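PDB 5MQR: beta-L-arabinobiosidase from Bacteroides thetaiotaomicron, which probably hydrolyses arabinofuranose-containing glycosidic linkages in plant pectin, a step in glycan breakdown by a gut bacterium. Local coordinates for residues Pro124-Pro129 against Asn183-Val188; Leu338-Leu343 against Asn1073-His1078; Ser651-Glu656 against Pro725-Gln730; Leu759-Val764 against Lys768-Asp773. All coordinates share one frame; numbering follows the deposited sequence.

Interaction 1: Pro124-Pro129 against Asn183-Val188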
# COMPACT_ATOMS: atom_id res chain seq x y z
N PRO A 124 29.11 -36.74 -2.35
CA PRO A 124 29.36 -37.56 -1.18
C PRO A 124 30.72 -37.27 -0.52
O PRO A 124 31.53 -36.53 -1.09
CB PRO A 124 29.35 -38.99 -1.77
CG PRO A 124 29.91 -38.84 -3.13
CD PRO A 124 29.54 -37.44 -3.58
N PRO A 125 30.98 -37.88 0.66
CA PRO A 125 32.30 -37.80 1.31
C PRO A 125 33.44 -38.17 0.35
O PRO A 125 33.30 -39.11 -0.44
CB PRO A 125 32.20 -38.83 2.43
CG PRO A 125 30.75 -38.90 2.75
CD PRO A 125 30.04 -38.70 1.44
N TYR A 126 34.53 -37.41 0.43
CA TYR A 126 35.67 -37.55 -0.49
C TYR A 126 36.93 -37.79 0.31
O TYR A 126 37.17 -37.13 1.31
CB TYR A 126 35.80 -36.28 -1.32
CG TYR A 126 36.82 -36.32 -2.43
CD1 TYR A 126 38.20 -36.14 -2.16
CD2 TYR A 126 36.43 -36.51 -3.77
CE1 TYR A 126 39.15 -36.19 -3.18
CE2 TYR A 126 37.38 -36.54 -4.80
CZ TYR A 126 38.73 -36.39 -4.50
OH TYR A 126 39.67 -36.41 -5.49
N LYS A 127 37.76 -38.72 -0.15
CA LYS A 127 39.03 -39.04 0.52
C LYS A 127 40.11 -38.04 0.22
O LYS A 127 40.49 -37.88 -0.93
CB LYS A 127 39.53 -40.42 0.09
CG LYS A 127 38.87 -41.53 0.89
CD LYS A 127 38.83 -42.90 0.19
CE LYS A 127 37.43 -43.54 0.35
NZ LYS A 127 37.48 -45.03 0.41
N VAL A 128 40.61 -37.38 1.25
CA VAL A 128 41.84 -36.59 1.14
C VAL A 128 42.95 -37.61 0.91
O VAL A 128 42.99 -38.62 1.63
CB VAL A 128 42.13 -35.80 2.43
CG1 VAL A 128 43.43 -35.00 2.29
CG2 VAL A 128 40.97 -34.89 2.78
N PRO A 129 43.83 -37.40 -0.09
CA PRO A 129 44.85 -38.45 -0.29
C PRO A 129 45.78 -38.59 0.93
O PRO A 129 46.21 -37.58 1.52
CB PRO A 129 45.62 -38.00 -1.55
CG PRO A 129 44.93 -36.82 -2.09
CD PRO A 129 43.98 -36.29 -1.06
N ASN A 183 44.33 -24.27 -0.23
CA ASN A 183 45.13 -25.49 -0.34
C ASN A 183 44.20 -26.71 -0.36
O ASN A 183 44.65 -27.82 -0.07
CB ASN A 183 46.12 -25.63 0.83
CG ASN A 183 46.94 -24.36 1.08
OD1 ASN A 183 46.92 -23.81 2.17
ND2 ASN A 183 47.64 -23.91 0.08
N GLY A 184 42.92 -26.50 -0.73
CA GLY A 184 41.95 -27.59 -0.83
C GLY A 184 42.19 -28.50 -2.02
O GLY A 184 43.29 -28.56 -2.58
N ILE A 185 41.16 -29.26 -2.39
CA ILE A 185 41.29 -30.27 -3.43
C ILE A 185 40.76 -29.72 -4.74
O ILE A 185 41.49 -29.65 -5.72
CB ILE A 185 40.53 -31.54 -3.04
CG1 ILE A 185 41.18 -32.17 -1.82
CG2 ILE A 185 40.52 -32.55 -4.19
CD1 ILE A 185 40.28 -33.15 -1.09
N GLY A 186 39.49 -29.33 -4.74
CA GLY A 186 38.90 -28.77 -5.95
C GLY A 186 37.39 -28.72 -5.96
O GLY A 186 36.72 -29.15 -5.01
N ARG A 187 36.86 -28.23 -7.07
CA ARG A 187 35.45 -28.03 -7.21
C ARG A 187 34.86 -29.03 -8.19
O ARG A 187 35.44 -29.31 -9.22
CB ARG A 187 35.19 -26.61 -7.68
CG ARG A 187 33.79 -26.16 -7.32
CD ARG A 187 33.59 -24.73 -7.69
NE ARG A 187 34.46 -23.87 -6.89
CZ ARG A 187 34.13 -23.27 -5.75
NH1 ARG A 187 32.91 -23.40 -5.19
NH2 ARG A 187 35.04 -22.49 -5.16
N VAL A 188 33.69 -29.55 -7.83
CA VAL A 188 33.02 -30.58 -8.61
C VAL A 188 31.67 -30.08 -9.06
O VAL A 188 31.10 -29.16 -8.48
CB VAL A 188 32.82 -31.91 -7.84
CG1 VAL A 188 34.16 -32.54 -7.53
CG2 VAL A 188 31.99 -31.73 -6.57

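Interaction 2: Leu338-Leu343 against Asn1073-His1078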
# COMPACT_ATOMS: atom_id res chain seq x y z
N LEU A 338 13.69 -3.03 2.03
CA LEU A 338 13.25 -2.77 0.65
C LEU A 338 13.88 -1.52 0.03
O LEU A 338 14.30 -0.60 0.75
CB LEU A 338 11.72 -2.64 0.61
CG LEU A 338 10.96 -3.78 1.28
CD1 LEU A 338 9.47 -3.48 1.31
CD2 LEU A 338 11.25 -5.13 0.61
N SER A 339 13.95 -1.52 -1.30
CA SER A 339 14.51 -0.44 -2.10
C SER A 339 13.77 -0.41 -3.42
O SER A 339 13.49 -1.48 -3.99
CB SER A 339 16.00 -0.68 -2.40
OG SER A 339 16.55 0.31 -3.26
N LYS A 340 13.45 0.80 -3.89
CA LYS A 340 12.84 0.99 -5.21
C LYS A 340 13.85 0.96 -6.35
O LYS A 340 13.46 0.73 -7.49
CB LYS A 340 12.06 2.32 -5.27
CG LYS A 340 12.93 3.57 -5.23
CD LYS A 340 12.15 4.79 -5.63
CE LYS A 340 13.03 6.04 -5.66
NZ LYS A 340 12.41 7.07 -4.79
N ASP A 341 15.12 1.25 -6.06
CA ASP A 341 16.13 1.41 -7.10
C ASP A 341 17.35 0.49 -6.97
O ASP A 341 18.24 0.55 -7.81
CB ASP A 341 16.58 2.88 -7.18
CG ASP A 341 17.13 3.43 -5.84
OD1 ASP A 341 17.66 2.65 -5.00
OD2 ASP A 341 17.02 4.67 -5.63
N GLY A 342 17.39 -0.36 -5.96
CA GLY A 342 18.54 -1.23 -5.75
C GLY A 342 19.77 -0.58 -5.11
O GLY A 342 20.79 -1.25 -4.96
N LEU A 343 19.67 0.70 -4.72
CA LEU A 343 20.77 1.38 -4.04
C LEU A 343 20.36 1.85 -2.66
O LEU A 343 20.97 1.46 -1.69
CB LEU A 343 21.29 2.53 -4.90
CG LEU A 343 22.05 2.09 -6.14
CD1 LEU A 343 22.51 3.33 -6.91
CD2 LEU A 343 23.25 1.19 -5.83
N ASN A 1073 6.79 4.22 -8.24
CA ASN A 1073 7.93 3.37 -7.92
C ASN A 1073 7.61 2.27 -6.90
O ASN A 1073 8.47 1.43 -6.64
CB ASN A 1073 9.09 4.24 -7.39
CG ASN A 1073 9.56 5.26 -8.41
OD1 ASN A 1073 9.77 6.42 -8.10
ND2 ASN A 1073 9.69 4.83 -9.64
N GLY A 1074 6.41 2.32 -6.31
CA GLY A 1074 5.91 1.28 -5.41
C GLY A 1074 6.25 1.45 -3.95
O GLY A 1074 5.84 0.61 -3.14
N ASP A 1075 6.96 2.51 -3.60
CA ASP A 1075 7.53 2.64 -2.25
C ASP A 1075 6.78 3.59 -1.31
O ASP A 1075 7.11 3.67 -0.14
CB ASP A 1075 9.03 2.97 -2.28
CG ASP A 1075 9.32 4.32 -2.92
OD1 ASP A 1075 8.59 4.73 -3.87
OD2 ASP A 1075 10.30 4.95 -2.49
N ARG A 1076 5.77 4.29 -1.80
CA ARG A 1076 4.97 5.12 -0.91
C ARG A 1076 3.97 4.29 -0.12
O ARG A 1076 3.81 4.53 1.07
CB ARG A 1076 4.24 6.25 -1.68
CG ARG A 1076 3.45 7.22 -0.80
CD ARG A 1076 4.37 8.05 0.07
NE ARG A 1076 3.67 9.03 0.89
CZ ARG A 1076 4.29 9.85 1.74
NH1 ARG A 1076 5.62 9.83 1.85
NH2 ARG A 1076 3.59 10.72 2.46
N TYR A 1077 3.27 3.38 -0.79
CA TYR A 1077 2.21 2.53 -0.17
C TYR A 1077 2.55 1.04 -0.07
O TYR A 1077 1.85 0.33 0.63
CB TYR A 1077 0.86 2.73 -0.87
CG TYR A 1077 0.57 4.20 -1.01
CD1 TYR A 1077 0.23 4.96 0.11
CD2 TYR A 1077 0.73 4.86 -2.22
CE1 TYR A 1077 0.01 6.33 0.00
CE2 TYR A 1077 0.51 6.22 -2.33
CZ TYR A 1077 0.15 6.96 -1.22
OH TYR A 1077 -0.02 8.32 -1.31
N HIS A 1078 3.60 0.59 -0.77
CA HIS A 1078 4.03 -0.83 -0.73
C HIS A 1078 2.85 -1.77 -1.00
O HIS A 1078 2.60 -2.71 -0.24
CB HIS A 1078 4.72 -1.15 0.61
CG HIS A 1078 6.01 -0.42 0.81
ND1 HIS A 1078 6.14 0.62 1.71
CD2 HIS A 1078 7.21 -0.56 0.22
CE1 HIS A 1078 7.37 1.09 1.67
NE2 HIS A 1078 8.05 0.38 0.77

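Interaction 3: Ser651-Glu656 against Pro725-Gln730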
# COMPACT_ATOMS: atom_id res chain seq x y z
N SER A 651 -10.99 19.62 14.30
CA SER A 651 -10.12 18.49 13.94
C SER A 651 -10.88 17.19 14.12
O SER A 651 -10.82 16.32 13.29
CB SER A 651 -8.84 18.46 14.79
OG SER A 651 -7.93 17.48 14.30
N GLU A 652 -11.59 17.08 15.22
CA GLU A 652 -12.42 15.89 15.50
C GLU A 652 -13.52 15.73 14.44
O GLU A 652 -13.72 14.62 13.91
CB GLU A 652 -13.02 15.97 16.91
CG GLU A 652 -14.02 14.86 17.25
CD GLU A 652 -14.46 14.89 18.72
OE1 GLU A 652 -14.81 15.97 19.24
OE2 GLU A 652 -14.45 13.81 19.36
N TRP A 653 -14.22 16.82 14.14
CA TRP A 653 -15.21 16.82 13.07
C TRP A 653 -14.58 16.38 11.74
O TRP A 653 -15.18 15.57 11.03
CB TRP A 653 -15.88 18.19 12.95
CG TRP A 653 -16.91 18.27 11.84
CD1 TRP A 653 -18.26 18.06 11.95
CD2 TRP A 653 -16.67 18.58 10.47
NE1 TRP A 653 -18.87 18.24 10.73
CE2 TRP A 653 -17.91 18.54 9.80
CE3 TRP A 653 -15.52 18.88 9.75
CZ2 TRP A 653 -18.03 18.80 8.45
CZ3 TRP A 653 -15.64 19.14 8.40
CH2 TRP A 653 -16.89 19.10 7.77
N MSE A 654 -13.39 16.88 11.41
CA MSE A 654 -12.73 16.50 10.14
C MSE A 654 -12.44 15.02 10.13
O MSE A 654 -12.73 14.34 9.15
CB MSE A 654 -11.45 17.32 9.89
CG MSE A 654 -11.78 18.73 9.42
SE MSE A 654 -10.27 19.96 9.72
CE MSE A 654 -9.19 19.34 8.20
N GLU A 655 -11.88 14.51 11.22
CA GLU A 655 -11.56 13.10 11.32
C GLU A 655 -12.78 12.19 11.07
O GLU A 655 -12.66 11.17 10.42
CB GLU A 655 -10.92 12.79 12.69
CG GLU A 655 -10.40 11.37 12.79
CD GLU A 655 -9.76 11.01 14.13
OE1 GLU A 655 -9.90 11.71 15.16
OE2 GLU A 655 -9.12 9.95 14.14
N GLU A 656 -13.95 12.60 11.56
CA GLU A 656 -15.23 11.88 11.32
C GLU A 656 -15.76 12.01 9.90
O GLU A 656 -16.41 11.10 9.43
CB GLU A 656 -16.35 12.40 12.25
CG GLU A 656 -16.33 11.84 13.66
CD GLU A 656 -17.09 12.68 14.71
OE1 GLU A 656 -17.98 13.51 14.34
OE2 GLU A 656 -16.78 12.52 15.92
N PRO A 725 -23.97 11.78 7.02
CA PRO A 725 -24.98 12.40 6.17
C PRO A 725 -25.86 13.42 6.86
O PRO A 725 -26.57 14.15 6.15
CB PRO A 725 -25.82 11.20 5.69
CG PRO A 725 -25.67 10.17 6.76
CD PRO A 725 -24.26 10.35 7.28
N LYS A 726 -25.85 13.49 8.19
CA LYS A 726 -26.82 14.35 8.88
C LYS A 726 -26.70 15.83 8.54
O LYS A 726 -27.70 16.51 8.48
CB LYS A 726 -26.82 14.14 10.41
CG LYS A 726 -25.60 14.72 11.12
CD LYS A 726 -25.64 14.44 12.62
CE LYS A 726 -24.44 15.09 13.28
NZ LYS A 726 -24.27 14.71 14.70
N TYR A 727 -25.48 16.31 8.27
CA TYR A 727 -25.23 17.73 7.96
C TYR A 727 -25.93 18.16 6.68
O TYR A 727 -26.78 19.08 6.69
CB TYR A 727 -23.70 18.06 7.89
CG TYR A 727 -23.01 17.71 9.19
CD1 TYR A 727 -23.25 18.45 10.35
CD2 TYR A 727 -22.20 16.58 9.29
CE1 TYR A 727 -22.65 18.11 11.56
CE2 TYR A 727 -21.62 16.21 10.49
CZ TYR A 727 -21.85 16.98 11.63
OH TYR A 727 -21.28 16.63 12.80
N LEU A 728 -25.57 17.50 5.59
CA LEU A 728 -26.14 17.83 4.30
C LEU A 728 -27.65 17.46 4.18
O LEU A 728 -28.42 18.18 3.52
CB LEU A 728 -25.32 17.20 3.19
CG LEU A 728 -25.66 17.69 1.78
CD1 LEU A 728 -25.68 19.22 1.65
CD2 LEU A 728 -24.64 17.07 0.85
N ASP A 729 -28.08 16.39 4.83
CA ASP A 729 -29.51 16.06 4.90
C ASP A 729 -30.32 17.27 5.41
O ASP A 729 -31.28 17.70 4.80
CB ASP A 729 -29.77 14.89 5.85
CG ASP A 729 -29.45 13.51 5.28
OD1 ASP A 729 -29.11 13.30 4.10
OD2 ASP A 729 -29.58 12.60 6.10
N GLN A 730 -29.87 17.81 6.54
CA GLN A 730 -30.51 18.93 7.22
C GLN A 730 -30.38 20.25 6.47
O GLN A 730 -31.36 20.99 6.35
CB GLN A 730 -29.99 19.05 8.66
CG GLN A 730 -30.50 17.91 9.54
CD GLN A 730 -30.07 17.99 11.00
OE1 GLN A 730 -30.01 19.09 11.60
NE2 GLN A 730 -29.78 16.84 11.58
O HOH W 1 -19.86 14.36 12.59

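Interaction 4: Leu759-Val764 against Lys768-Asp773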
# COMPACT_ATOMS: atom_id res chain seq x y z
N LEU A 759 -29.35 15.37 -7.40
CA LEU A 759 -28.98 14.15 -8.08
C LEU A 759 -27.44 13.87 -7.95
O LEU A 759 -27.05 12.72 -7.70
CB LEU A 759 -29.43 14.17 -9.54
CG LEU A 759 -29.12 12.91 -10.36
CD1 LEU A 759 -29.82 11.70 -9.75
CD2 LEU A 759 -29.52 13.10 -11.81
N ALA A 760 -26.61 14.91 -8.06
CA ALA A 760 -25.15 14.75 -7.88
C ALA A 760 -24.80 14.18 -6.49
O ALA A 760 -23.87 13.38 -6.35
CB ALA A 760 -24.43 16.07 -8.08
N ARG A 761 -25.56 14.59 -5.47
CA ARG A 761 -25.38 14.06 -4.14
C ARG A 761 -25.69 12.59 -4.12
O ARG A 761 -24.91 11.81 -3.60
CB ARG A 761 -26.23 14.76 -3.09
CG ARG A 761 -25.74 14.47 -1.68
CD ARG A 761 -26.84 14.53 -0.66
NE ARG A 761 -26.34 14.06 0.62
CZ ARG A 761 -27.04 14.06 1.75
NH1 ARG A 761 -28.27 14.51 1.79
NH2 ARG A 761 -26.47 13.60 2.86
N TYR A 762 -26.84 12.22 -4.68
CA TYR A 762 -27.24 10.83 -4.80
C TYR A 762 -26.20 9.95 -5.51
O TYR A 762 -25.93 8.84 -5.07
CB TYR A 762 -28.63 10.68 -5.45
CG TYR A 762 -28.97 9.26 -5.79
CD1 TYR A 762 -29.29 8.35 -4.79
CD2 TYR A 762 -28.92 8.80 -7.12
CE1 TYR A 762 -29.55 7.00 -5.09
CE2 TYR A 762 -29.20 7.47 -7.44
CZ TYR A 762 -29.51 6.58 -6.41
OH TYR A 762 -29.80 5.29 -6.71
N MSE A 763 -25.60 10.46 -6.57
CA MSE A 763 -24.54 9.74 -7.29
C MSE A 763 -23.29 9.47 -6.48
O MSE A 763 -22.51 8.59 -6.83
CB MSE A 763 -24.15 10.50 -8.56
CG MSE A 763 -25.19 10.33 -9.67
SE MSE A 763 -24.83 11.62 -11.16
CE MSE A 763 -24.27 10.27 -12.45
N VAL A 764 -23.05 10.26 -5.44
CA VAL A 764 -22.01 9.95 -4.47
C VAL A 764 -22.53 9.02 -3.38
O VAL A 764 -21.93 7.97 -3.15
CB VAL A 764 -21.40 11.22 -3.84
CG1 VAL A 764 -20.51 10.90 -2.65
CG2 VAL A 764 -20.61 11.97 -4.90
N LYS A 768 -31.15 6.34 -1.80
CA LYS A 768 -32.34 6.41 -2.65
C LYS A 768 -33.48 7.11 -1.93
O LYS A 768 -34.11 7.98 -2.50
CB LYS A 768 -32.76 5.00 -3.11
CG LYS A 768 -33.15 4.85 -4.57
CD LYS A 768 -32.62 3.52 -5.15
CE LYS A 768 -32.86 3.41 -6.65
NZ LYS A 768 -34.32 3.42 -6.97
N ASP A 769 -33.73 6.77 -0.68
CA ASP A 769 -34.89 7.34 0.04
C ASP A 769 -34.82 8.85 0.27
O ASP A 769 -35.85 9.50 0.23
CB ASP A 769 -35.12 6.64 1.38
CG ASP A 769 -35.47 5.17 1.23
OD1 ASP A 769 -36.13 4.76 0.24
OD2 ASP A 769 -35.06 4.41 2.13
N PHE A 770 -33.62 9.38 0.54
CA PHE A 770 -33.46 10.83 0.65
C PHE A 770 -33.83 11.54 -0.68
O PHE A 770 -34.61 12.51 -0.68
CB PHE A 770 -32.04 11.21 1.09
CG PHE A 770 -31.83 12.69 1.18
CD1 PHE A 770 -31.49 13.44 0.05
CD2 PHE A 770 -32.05 13.36 2.39
CE1 PHE A 770 -31.35 14.82 0.13
CE2 PHE A 770 -31.89 14.73 2.47
CZ PHE A 770 -31.55 15.46 1.33
N MSE A 771 -33.24 11.06 -1.78
CA MSE A 771 -33.45 11.60 -3.13
C MSE A 771 -34.91 11.46 -3.51
O MSE A 771 -35.51 12.44 -3.91
CB MSE A 771 -32.51 10.92 -4.12
CG MSE A 771 -32.60 11.39 -5.58
SE MSE A 771 -34.04 10.38 -6.49
CE MSE A 771 -33.18 8.60 -6.51
N LEU A 772 -35.52 10.28 -3.38
CA LEU A 772 -36.93 10.07 -3.77
C LEU A 772 -37.87 11.00 -3.00
O LEU A 772 -38.80 11.59 -3.59
CB LEU A 772 -37.36 8.61 -3.58
CG LEU A 772 -36.69 7.54 -4.47
CD1 LEU A 772 -37.05 6.11 -4.06
CD2 LEU A 772 -37.05 7.75 -5.93
N ASP A 773 -37.59 11.17 -1.71
CA ASP A 773 -38.38 12.07 -0.84
C ASP A 773 -38.26 13.57 -1.18
O ASP A 773 -39.13 14.34 -0.83
CB ASP A 773 -38.03 11.80 0.63
CG ASP A 773 -38.77 12.73 1.59
OD1 ASP A 773 -39.97 12.50 1.87
OD2 ASP A 773 -38.13 13.70 2.04

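Interaction 1: Pro124-Pro129 against Asn183-Val188
Two branches of I185 meet one side of the Y126 ring, and this apolar approach carries most of the contact. CD1 at the end of the isoleucine's longer branch lies 3.8 Å from Y126 CD1, while the short-branch methyl CG2 comes within 4.0 Å of Y126 CE1. The two methyls thus share the CD1–CE1 side of the ring, and the side chains meet at a slant. A chi1 of -173°, which puts CG opposite the backbone N, turns the tyrosine toward the other segment. Branching at CB suits I185 to this place, because it offers two methyls to one flat neighbour. V128 adds a looser touch, its CG2 standing 4.3 Å from I185 CD1. The ring is pinned at its far end as well: Y126 OH is hydrogen-bonded to the backbone N of D216, so a tyrosine can be buried here with its polar atom satisfied.

A classic beta bulge sets I185 and G186 together opposite Y169, and G186 has backbone angles at which a side chain would collide with the preceding carbonyl oxygen. Residues 124-129 follow strand 120-123, the edge of one four-stranded blade of the N-terminal beta propeller, and pair by backbone bonds with L145 and A147; residues 183-188 lead into strand 186-192 of the next blade, where I185 also packs on Y169 of strand 163-170 and F203 of strand 202-206.

Interaction 2: Leu338-Leu343 against Asn1073-His1078
K340 lays its aliphatic chain obliquely across N1073 and D1075. Its CD is the main point of touch, 3.6 Å from N1073 CB and equally near the carboxylate atom D1075 OD2. The first torsion sets CG between the backbone N and the carbonyl carbon (chi1 69°), and a bend at the last torsion leaves NZ 3.8 Å from D1075 OD2, a long salt bridge. Lysine fits such a partly exposed seam: methylenes pack on the neighbours while the charge stays near solvent and near an acid. In a second, apolar touch L338 CD1 approaches H1078 CD2 at 3.8 Å.

The contact joins two parts of the chain far apart in sequence. L338 lies near the end of strand 334-339, which closes at S339, in a four-stranded antiparallel sheet of the BNR-repeat region; residues 1073-1078 form a loop between strands 1064-1071 and 1082-1087 of the C-terminal sheet.

Beyond K340 the chain turns tightly. S339 OG accepts from D341 N in an ST turn, and D341 OD1 accepts from L343 N at 2.8 Å in an Asx turn, that N-H arriving 29° out of the carboxylate plane. G342 supplies the positive phi that the turn needs. Across the seam, D1071 steadies the other loop by accepting from Y1077 N, and farther out E662 receives both a salt bridge from R1076 and a hydrogen bond from Y1077 OH.

Interaction 3: Ser651-Glu656 against Pro725-Gln730
E656 OE1 and Y727 OH share one water, which lies 2.7 Å from E656 OE1 and donates to that carboxylate oxygen. The water also sits 2.7 Å from Y727 OH, near the plane of the phenol ring, so it ties helix 647-657 to helix 726-737. Beside this bridge an offset edge-to-face aromatic pair joins the two helices, helix-to-helix packing consistent with the (alpha/alpha)6 barrel expected of a six-hairpin glycosidase.

W653 presents the edge of its five-membered ring to one face of Y727, the two planes standing at 66° and the centroids 4.8 Å apart. Its CG is anti to the backbone N (chi1 179°), which carries the indole out from the helix toward the tyrosine. A tryptophan suits the site because its long, flat side chain reaches between helices whose nearest CA atoms, those of W653 and Y727, lie 11.3 Å apart, and lays its N-H edge on the tyrosine face. The other face of Y727 is packed by CG of its own neighbour K726. E656 has a second tie, its OE2 forming a salt bridge with K614.

A leucine in place of Y727 would probably leave the indole edge without an aromatic face to meet and the water without its phenolic partner. At the closest point W653 NE1 lies 3.3 Å above the Y727 plane, displaced toward the rim and 3.4 Å from CZ.

Interaction 4: Leu759-Val764 against Lys768-Asp773
The terminal methyl of selenomethionine M771 sits over the ring of Y762, its CE 4.0 Å from the centroid and only 3° off the ring normal. Two bends make this possible: M771 leaves the helix with CG anti to the backbone N, then folds at chi2 (-85°) and chi3 to set CE above the ring. The result is a CH-pi contact, and the selenium, 5.4 Å from the centroid, makes it a Met-aromatic contact as well. The long, unbranched chain of methionine, modelled here as selenomethionine, can make such a fold. Y762 is met elsewhere by K768, whose CE lies 3.6 Å from Y762 OH.

R761 runs extended from CG to NE and delivers NH1 to a point 3.4 Å above the middle of the F770 ring, the planes 74° apart. In this cation-pi contact phenylalanine offers a flat apolar face, and arginine a planar cation on a chain long enough to use both the ring and D729, which holds NH1 by a salt bridge. Shrinking Y762 to an alanine would probably leave the M771 methyl without the ring beneath it and deprive the K768 methylenes of their neighbour.

The helical segments run antiparallel, their axes 9.8 Å apart, as a hairpin with a very short connection. Helix 820-839 packs against Y762 and M771 through L839, and helix 726-737 against R761 and F770 through L728 and I732.

Interactions 1, 3 and 4 are buried, whereas interaction 2 lies at the surface, near the centre of the chain, between a BNR-repeat sheet and the C-terminal sheet. Their chemistry follows: methyls against a ring between a propeller loop and the start of a strand in interaction 1, a lysine chain and a long salt bridge in interaction 2, and aromatic faces met by an indole edge, a methyl or a guanidinium in the helical interactions 3 and 4. These last two are directly coupled, since helix 726-737 contributes D729, whose OD1 lies 2.7 Å from NH1 of R761. Interaction 1 stands far off, its centre about 77 Å from that of interaction 3.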